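Terminal oxygenase component of carbazole 1,9a-dioxygenase (Nocardioides aromaticivorans, PDB 3GCF) probably catalyses the angular dioxygenation of carbazole, passing electrons from a Rieske [2Fe-2S] cluster to a mononuclear iron(II) site. Local coordinates at residues A[185-190]-A[231-236]; A[264-267]-A[273-276]; A[357-362]-A[368-373]. All coordinates share one frame; numbering follows the deposited sequence.

Contact 1: residues A[185-190]-A[231-236]; sequences FDTTHI and DRLSEN. With FE2 (Fe (II) ion), chain P.
Asp231 meets Phe185 and Thr187 with its carboxylate. No hydrogen bond joins the two segments, so the touching is van der Waals. OD1 of Asp231 lies 3.4 Å from CZ of Phe185, with ring and carboxylate planes 26° apart. OD2 of Asp231 sits 3.2 Å from the methyl CG2 of Thr187. CG2 of Thr187 also reaches CD2 of Leu233 at 3.8 Å. Thr187 OG1 lies between the backbone N and the carbonyl carbon (chi1 70°), while CG2 is the branch turned to Asp231. OG1 hydrogen-bonds to Phe210 O. At Asp231, an alanine in its place takes away the carboxylate and is likely to leave a gap beside the Phe185 ring and the Thr187 methyl.

Within 185-190, NE2 of His189 binds iron at 2.1 Å. His193, Asp337 and two waters join it, giving the two-histidine, one-carboxylate triad of Rieske oxygenases.

Hydrogen bonds set this ligand. ND1 of His189 donates to Asp186 O at 2.8 Å, in the ring plane, fixing the ring's rotation. Asp186 OD1 accepts from the backbone N of Thr188, an Asx turn, and of His189. OD2 of Asp186 bonds to His99 of the second subunit, a cluster ligand, consistent with an electron route between metal sites.

Contact 2: residues A[264-267]-A[273-276]; sequences AQVS and VLKV
Val273 begins strand 273-277, and its carbonyl oxygen merely lies close to that of Ser267. Its side chain packs on Pro156 and Phe289 instead.

Leu274 comes next. Its CA makes a CA-H...O contact, Leu274 CA to Ser267 O, at 3.3 Å. The side chain of Leu274 carries CG anti to the backbone N (chi1 -163°), and this brings CD1 to 3.9 Å from CG2 of Val266. The two side chains meet at a slant. Leu274 also packs on Phe185, on the face of the sheet that looks to the active site. The side chain of Leu274 is about 8 Å from the bound Fe(II) ion.

Strands 265-269 and 273-277 form a beta hairpin in the large antiparallel sheet of the catalytic domain, which belongs to the Bet v 1-like clan. The short strand segments run at 176° to each other. Strand 228-231 lies beside 265-269, and strand 285-292 beside 273-277.

Lys275 and Ser267 are a hydrogen-bonded pair. Lys275 N donates to Ser267 O at 2.8 Å, and Ser267 N donates to Lys275 O at 2.9 Å. Val266 CA is also 3.2 Å from Lys275 O, a second CA-H...O contact. A water adds a bridge: it donates to Lys275 O and is hydrogen-bonded to Ser267 OG at 2.7 Å. Ser267 OG also bonds to Trp269 NE1. The lysine CB lies against Ser267 OG. Beyond it the chain runs fully extended, away from the neighbouring strand, and NZ reaches Pro157 O.

Val276 pairs with Val266 as a non-hydrogen-bonded pair. CG2 of Val276 is 4.3 Å from CG2 of Val266, on the same face as Leu274. Just past this pair, Ala264 and Gln265 both face Asp277, a classic beta bulge.

Contact 3: residues A[357-362]-A[368-373]; sequences EQLFPP and KWRTLA
Glu357 and Arg370 form a bidentate, end-on salt bridge. It ties the loop after helix 353-356 to helix 364-376, near the C-terminal end of the catalytic domain. NH1 of Arg370 donates to OE2 of Glu357 at 2.6 Å, and NH2 of Arg370 donates to OE1 of Glu357 at 3.1 Å. Both bonds are nearly straight. Each carboxylate oxygen uses its syn lone pair, and both lie close to the guanidinium plane. The two flat groups are 16° apart, so the grip is almost coplanar and holds the guanidinium against turning.

The side-chain torsions carry the two groups toward each other. Glu357 places CG between its backbone N and carbonyl carbon (chi1 57°) and runs extended from there. The arginine chain is extended from CG to NE.

A second shell holds both ends: NE of Arg370 makes a salt bridge to Glu182, and OE1 of Glu357 also bonds to Tyr348 OH. Two carboxylates, Glu357 and Glu182, thus balance the buried positive charge and probably hold the guanidinium in place. Trp21 and Tyr24 pack on the arginine, as does Arg78 of the second subunit, while Phe360 further along the loop meets Trp101 and His77 of that subunit edge-to-face, which places the loop at the subunit interface next to the cluster.

Within the loop, Leu359 gives the arginine a looser apolar neighbour. CD1 of Leu359 lies 4.1 Å from NH1 of Arg370.

Contact 1 is buried, while contacts 2 and 3 are only partly so. Contact 2 is a regular strand pairing, held by backbone bonds. Contact 1 joins a loop to the end of strand 228-231 and the turn that follows it, without a cross-segment hydrogen bond. Contact 3 relies on charge. Contacts 1 and 2 share the sheet: Asp231 N lies 2.8 Å from Val266 O, and Ser234 N lies 2.8 Å from Ala264 O, both probable hydrogen bonds. Contacts 1 and 3 meet where Thr188 packs on Phe360 and Pro362. Both also touch the second subunit near its cluster, whereas no other chain reaches the segments of contact 2. Contacts 2 and 3 do not touch.

Contact 1: residues A[185-190]-A[231-236]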
# COMPACT_ATOMS: atom_id res chain seq x y z
N PHE A 185 -24.18 -18.33 5.36
CA PHE A 185 -25.63 -18.45 5.54
C PHE A 185 -26.39 -17.90 4.33
O PHE A 185 -27.25 -17.03 4.47
CB PHE A 185 -26.03 -17.66 6.80
CG PHE A 185 -27.40 -17.97 7.31
CD1 PHE A 185 -27.79 -19.28 7.57
CD2 PHE A 185 -28.31 -16.94 7.56
CE1 PHE A 185 -29.06 -19.56 8.07
CE2 PHE A 185 -29.58 -17.21 8.05
CZ PHE A 185 -29.96 -18.52 8.31
N ASP A 186 -26.08 -18.43 3.15
CA ASP A 186 -26.70 -17.98 1.91
C ASP A 186 -27.13 -19.24 1.17
O ASP A 186 -26.29 -20.03 0.77
CB ASP A 186 -25.67 -17.19 1.09
CG ASP A 186 -26.25 -16.59 -0.17
OD1 ASP A 186 -26.96 -17.31 -0.90
OD2 ASP A 186 -25.97 -15.40 -0.43
N THR A 187 -28.44 -19.42 0.97
CA THR A 187 -28.95 -20.63 0.34
C THR A 187 -28.93 -20.73 -1.19
O THR A 187 -29.24 -21.78 -1.75
CB THR A 187 -30.38 -20.95 0.83
OG1 THR A 187 -31.30 -19.98 0.33
CG2 THR A 187 -30.43 -20.93 2.36
N THR A 188 -28.58 -19.65 -1.88
CA THR A 188 -28.52 -19.70 -3.34
C THR A 188 -27.11 -19.44 -3.90
O THR A 188 -26.89 -19.58 -5.10
CB THR A 188 -29.54 -18.74 -4.00
OG1 THR A 188 -29.25 -17.39 -3.62
CG2 THR A 188 -30.95 -19.10 -3.57
N HIS A 189 -26.16 -19.07 -3.05
CA HIS A 189 -24.81 -18.82 -3.52
C HIS A 189 -24.13 -20.14 -3.94
O HIS A 189 -23.11 -20.12 -4.63
CB HIS A 189 -23.95 -18.16 -2.43
CG HIS A 189 -23.20 -19.13 -1.58
ND1 HIS A 189 -23.79 -19.86 -0.57
CD2 HIS A 189 -21.90 -19.53 -1.62
CE1 HIS A 189 -22.90 -20.67 -0.03
NE2 HIS A 189 -21.74 -20.49 -0.64
N ILE A 190 -24.71 -21.27 -3.52
CA ILE A 190 -24.11 -22.56 -3.83
C ILE A 190 -23.99 -22.85 -5.32
O ILE A 190 -23.35 -23.82 -5.73
CB ILE A 190 -24.88 -23.72 -3.13
CG1 ILE A 190 -26.31 -23.80 -3.64
CG2 ILE A 190 -24.83 -23.51 -1.61
CD1 ILE A 190 -27.13 -24.90 -2.95
N ASP A 231 -32.56 -22.42 8.82
CA ASP A 231 -33.20 -22.65 7.53
C ASP A 231 -33.50 -24.15 7.43
O ASP A 231 -32.59 -24.97 7.48
CB ASP A 231 -32.27 -22.27 6.36
CG ASP A 231 -32.04 -20.77 6.24
OD1 ASP A 231 -32.70 -19.99 6.95
OD2 ASP A 231 -31.19 -20.39 5.41
N ARG A 232 -34.77 -24.50 7.31
CA ARG A 232 -35.16 -25.91 7.20
C ARG A 232 -35.13 -26.33 5.73
O ARG A 232 -36.17 -26.57 5.12
CB ARG A 232 -36.56 -26.12 7.79
CG ARG A 232 -36.63 -25.86 9.28
CD ARG A 232 -37.88 -26.48 9.89
NE ARG A 232 -37.62 -26.99 11.23
CZ ARG A 232 -37.68 -26.25 12.33
NH1 ARG A 232 -38.00 -24.97 12.25
NH2 ARG A 232 -37.39 -26.79 13.51
N LEU A 233 -33.92 -26.42 5.18
CA LEU A 233 -33.73 -26.75 3.78
C LEU A 233 -34.42 -28.02 3.27
O LEU A 233 -35.02 -28.01 2.19
CB LEU A 233 -32.23 -26.82 3.46
CG LEU A 233 -31.40 -25.56 3.75
CD1 LEU A 233 -29.95 -25.81 3.34
CD2 LEU A 233 -31.96 -24.36 3.02
N SER A 234 -34.33 -29.11 4.03
CA SER A 234 -34.91 -30.38 3.61
C SER A 234 -36.42 -30.50 3.75
O SER A 234 -37.03 -31.40 3.18
CB SER A 234 -34.27 -31.53 4.38
OG SER A 234 -34.56 -31.40 5.76
N GLU A 235 -37.04 -29.60 4.51
CA GLU A 235 -38.48 -29.70 4.69
C GLU A 235 -39.27 -28.51 4.18
O GLU A 235 -40.40 -28.67 3.74
CB GLU A 235 -38.81 -29.89 6.17
CG GLU A 235 -38.21 -31.12 6.79
CD GLU A 235 -38.45 -31.17 8.28
OE1 GLU A 235 -38.02 -30.23 8.99
OE2 GLU A 235 -39.08 -32.15 8.74
N ASN A 236 -38.69 -27.32 4.23
CA ASN A 236 -39.43 -26.15 3.80
C ASN A 236 -38.84 -25.33 2.68
O ASN A 236 -39.17 -24.16 2.52
CB ASN A 236 -39.72 -25.28 5.02
CG ASN A 236 -40.40 -26.06 6.14
OD1 ASN A 236 -39.74 -26.73 6.94
ND2 ASN A 236 -41.72 -26.00 6.18
FE FE2 P . -19.99 -21.53 -0.05
O HOH W 1 -20.67 -23.16 1.04
O HOH W 2 -20.31 -20.57 1.70

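Contact 2: residues A[264-267]-A[273-276]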
# COMPACT_ATOMS: atom_id res chain seq x y z
N ALA A 264 -29.26 -30.59 5.13
CA ALA A 264 -30.69 -30.75 5.39
C ALA A 264 -31.13 -29.48 6.11
O ALA A 264 -32.28 -29.06 6.01
CB ALA A 264 -30.93 -31.96 6.27
N GLN A 265 -30.19 -28.88 6.83
CA GLN A 265 -30.44 -27.66 7.58
C GLN A 265 -29.17 -26.82 7.67
O GLN A 265 -28.06 -27.36 7.75
CB GLN A 265 -30.89 -27.97 9.02
CG GLN A 265 -32.27 -28.59 9.14
CD GLN A 265 -32.68 -28.83 10.59
OE1 GLN A 265 -33.86 -29.01 10.89
NE2 GLN A 265 -31.71 -28.83 11.49
N VAL A 266 -29.33 -25.50 7.65
CA VAL A 266 -28.20 -24.60 7.79
C VAL A 266 -28.67 -23.50 8.73
O VAL A 266 -29.80 -23.02 8.63
CB VAL A 266 -27.75 -23.98 6.44
CG1 VAL A 266 -28.87 -23.19 5.80
CG2 VAL A 266 -26.53 -23.10 6.67
N SER A 267 -27.80 -23.12 9.66
CA SER A 267 -28.17 -22.10 10.63
C SER A 267 -26.99 -21.26 11.08
O SER A 267 -25.83 -21.69 11.01
CB SER A 267 -28.82 -22.76 11.86
OG SER A 267 -27.95 -23.72 12.43
N VAL A 273 -21.87 -17.72 14.02
CA VAL A 273 -21.33 -19.07 13.82
C VAL A 273 -22.30 -19.91 12.99
O VAL A 273 -23.47 -20.06 13.34
CB VAL A 273 -21.08 -19.75 15.19
CG1 VAL A 273 -20.36 -21.09 15.00
CG2 VAL A 273 -20.28 -18.82 16.08
N LEU A 274 -21.79 -20.47 11.90
CA LEU A 274 -22.60 -21.28 11.00
C LEU A 274 -22.60 -22.76 11.39
O LEU A 274 -21.65 -23.26 11.99
CB LEU A 274 -22.09 -21.16 9.57
CG LEU A 274 -23.01 -21.60 8.43
CD1 LEU A 274 -24.02 -20.50 8.17
CD2 LEU A 274 -22.21 -21.86 7.15
N LYS A 275 -23.68 -23.44 11.03
CA LYS A 275 -23.83 -24.86 11.27
C LYS A 275 -24.53 -25.45 10.04
O LYS A 275 -25.66 -25.11 9.74
CB LYS A 275 -24.66 -25.13 12.53
CG LYS A 275 -24.80 -26.61 12.86
CD LYS A 275 -25.74 -26.87 14.03
CE LYS A 275 -25.81 -28.37 14.34
NZ LYS A 275 -26.70 -28.68 15.49
N VAL A 276 -23.82 -26.33 9.33
CA VAL A 276 -24.36 -26.98 8.14
C VAL A 276 -24.53 -28.43 8.53
O VAL A 276 -23.56 -29.14 8.81
CB VAL A 276 -23.38 -26.85 6.96
CG1 VAL A 276 -24.07 -27.29 5.66
CG2 VAL A 276 -22.91 -25.40 6.84
O HOH W 3 -28.18 -26.10 11.16

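Contact 3: residues A[357-362]-A[368-373]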
# COMPACT_ATOMS: atom_id res chain seq x y z
N GLU A 357 -27.29 -2.50 -1.94
CA GLU A 357 -27.60 -3.88 -2.32
C GLU A 357 -29.07 -4.01 -2.67
O GLU A 357 -29.90 -3.25 -2.19
CB GLU A 357 -27.29 -4.83 -1.15
CG GLU A 357 -28.05 -4.46 0.13
CD GLU A 357 -27.91 -5.48 1.24
OE1 GLU A 357 -26.92 -6.26 1.24
OE2 GLU A 357 -28.78 -5.50 2.14
N GLN A 358 -29.39 -4.98 -3.53
CA GLN A 358 -30.77 -5.23 -3.90
C GLN A 358 -30.97 -6.72 -3.70
O GLN A 358 -30.53 -7.54 -4.51
CB GLN A 358 -31.02 -4.81 -5.36
CG GLN A 358 -30.80 -3.31 -5.61
CD GLN A 358 -31.13 -2.87 -7.03
OE1 GLN A 358 -32.27 -3.00 -7.48
NE2 GLN A 358 -30.13 -2.35 -7.74
N LEU A 359 -31.61 -7.08 -2.59
CA LEU A 359 -31.84 -8.47 -2.23
C LEU A 359 -33.06 -9.09 -2.90
O LEU A 359 -33.86 -8.39 -3.52
CB LEU A 359 -31.97 -8.59 -0.71
CG LEU A 359 -30.84 -7.92 0.08
CD1 LEU A 359 -31.08 -8.06 1.57
CD2 LEU A 359 -29.51 -8.54 -0.32
N PHE A 360 -33.18 -10.42 -2.79
CA PHE A 360 -34.34 -11.12 -3.33
C PHE A 360 -34.79 -12.14 -2.27
O PHE A 360 -34.05 -12.40 -1.32
CB PHE A 360 -34.04 -11.73 -4.72
CG PHE A 360 -33.12 -12.92 -4.74
CD1 PHE A 360 -31.91 -12.92 -4.06
CD2 PHE A 360 -33.45 -14.03 -5.52
CE1 PHE A 360 -31.02 -14.01 -4.17
CE2 PHE A 360 -32.58 -15.12 -5.63
CZ PHE A 360 -31.36 -15.10 -4.96
N PRO A 361 -36.01 -12.69 -2.39
CA PRO A 361 -36.56 -13.65 -1.43
C PRO A 361 -35.66 -14.58 -0.61
O PRO A 361 -35.77 -14.63 0.61
CB PRO A 361 -37.61 -14.40 -2.25
CG PRO A 361 -38.16 -13.30 -3.11
CD PRO A 361 -36.89 -12.59 -3.58
N PRO A 362 -34.75 -15.33 -1.27
CA PRO A 362 -33.89 -16.21 -0.47
C PRO A 362 -33.03 -15.48 0.56
O PRO A 362 -32.61 -16.08 1.56
CB PRO A 362 -33.06 -16.93 -1.53
CG PRO A 362 -33.97 -16.95 -2.72
CD PRO A 362 -34.54 -15.56 -2.71
N LYS A 368 -33.13 -11.74 8.52
CA LYS A 368 -33.54 -12.12 9.87
C LYS A 368 -32.32 -12.18 10.77
O LYS A 368 -32.39 -11.81 11.94
CB LYS A 368 -34.24 -13.49 9.87
CG LYS A 368 -35.60 -13.48 9.20
CD LYS A 368 -36.24 -14.86 9.25
CE LYS A 368 -37.48 -14.91 8.39
NZ LYS A 368 -38.48 -13.91 8.83
N TRP A 369 -31.21 -12.66 10.22
CA TRP A 369 -29.96 -12.75 10.97
C TRP A 369 -29.43 -11.36 11.34
O TRP A 369 -28.99 -11.14 12.46
CB TRP A 369 -28.90 -13.53 10.17
CG TRP A 369 -27.49 -13.04 10.34
CD1 TRP A 369 -26.77 -12.29 9.45
CD2 TRP A 369 -26.66 -13.18 11.50
NE1 TRP A 369 -25.54 -11.97 9.98
CE2 TRP A 369 -25.45 -12.50 11.24
CE3 TRP A 369 -26.82 -13.82 12.74
CZ2 TRP A 369 -24.41 -12.43 12.18
CZ3 TRP A 369 -25.78 -13.75 13.67
CH2 TRP A 369 -24.59 -13.06 13.38
N ARG A 370 -29.48 -10.43 10.39
CA ARG A 370 -29.00 -9.08 10.65
C ARG A 370 -29.83 -8.43 11.75
O ARG A 370 -29.29 -7.77 12.64
CB ARG A 370 -29.10 -8.22 9.39
CG ARG A 370 -28.19 -8.65 8.27
CD ARG A 370 -28.41 -7.77 7.05
NE ARG A 370 -27.47 -8.07 5.98
CZ ARG A 370 -27.56 -7.56 4.76
NH1 ARG A 370 -28.54 -6.73 4.46
NH2 ARG A 370 -26.66 -7.87 3.83
N THR A 371 -31.14 -8.63 11.67
CA THR A 371 -32.08 -8.07 12.63
C THR A 371 -31.83 -8.63 14.03
O THR A 371 -31.74 -7.88 14.99
CB THR A 371 -33.52 -8.40 12.21
OG1 THR A 371 -33.77 -7.83 10.93
CG2 THR A 371 -34.52 -7.84 13.22
N LEU A 372 -31.72 -9.95 14.12
CA LEU A 372 -31.48 -10.59 15.40
C LEU A 372 -30.14 -10.17 15.99
O LEU A 372 -30.03 -9.96 17.20
CB LEU A 372 -31.51 -12.11 15.22
CG LEU A 372 -31.23 -12.93 16.49
CD1 LEU A 372 -32.40 -12.81 17.45
CD2 LEU A 372 -30.99 -14.38 16.11
N ALA A 373 -29.13 -10.03 15.14
CA ALA A 373 -27.79 -9.64 15.59
C ALA A 373 -27.78 -8.19 16.06
O ALA A 373 -27.15 -7.86 17.06
CB ALA A 373 -26.79 -9.84 14.46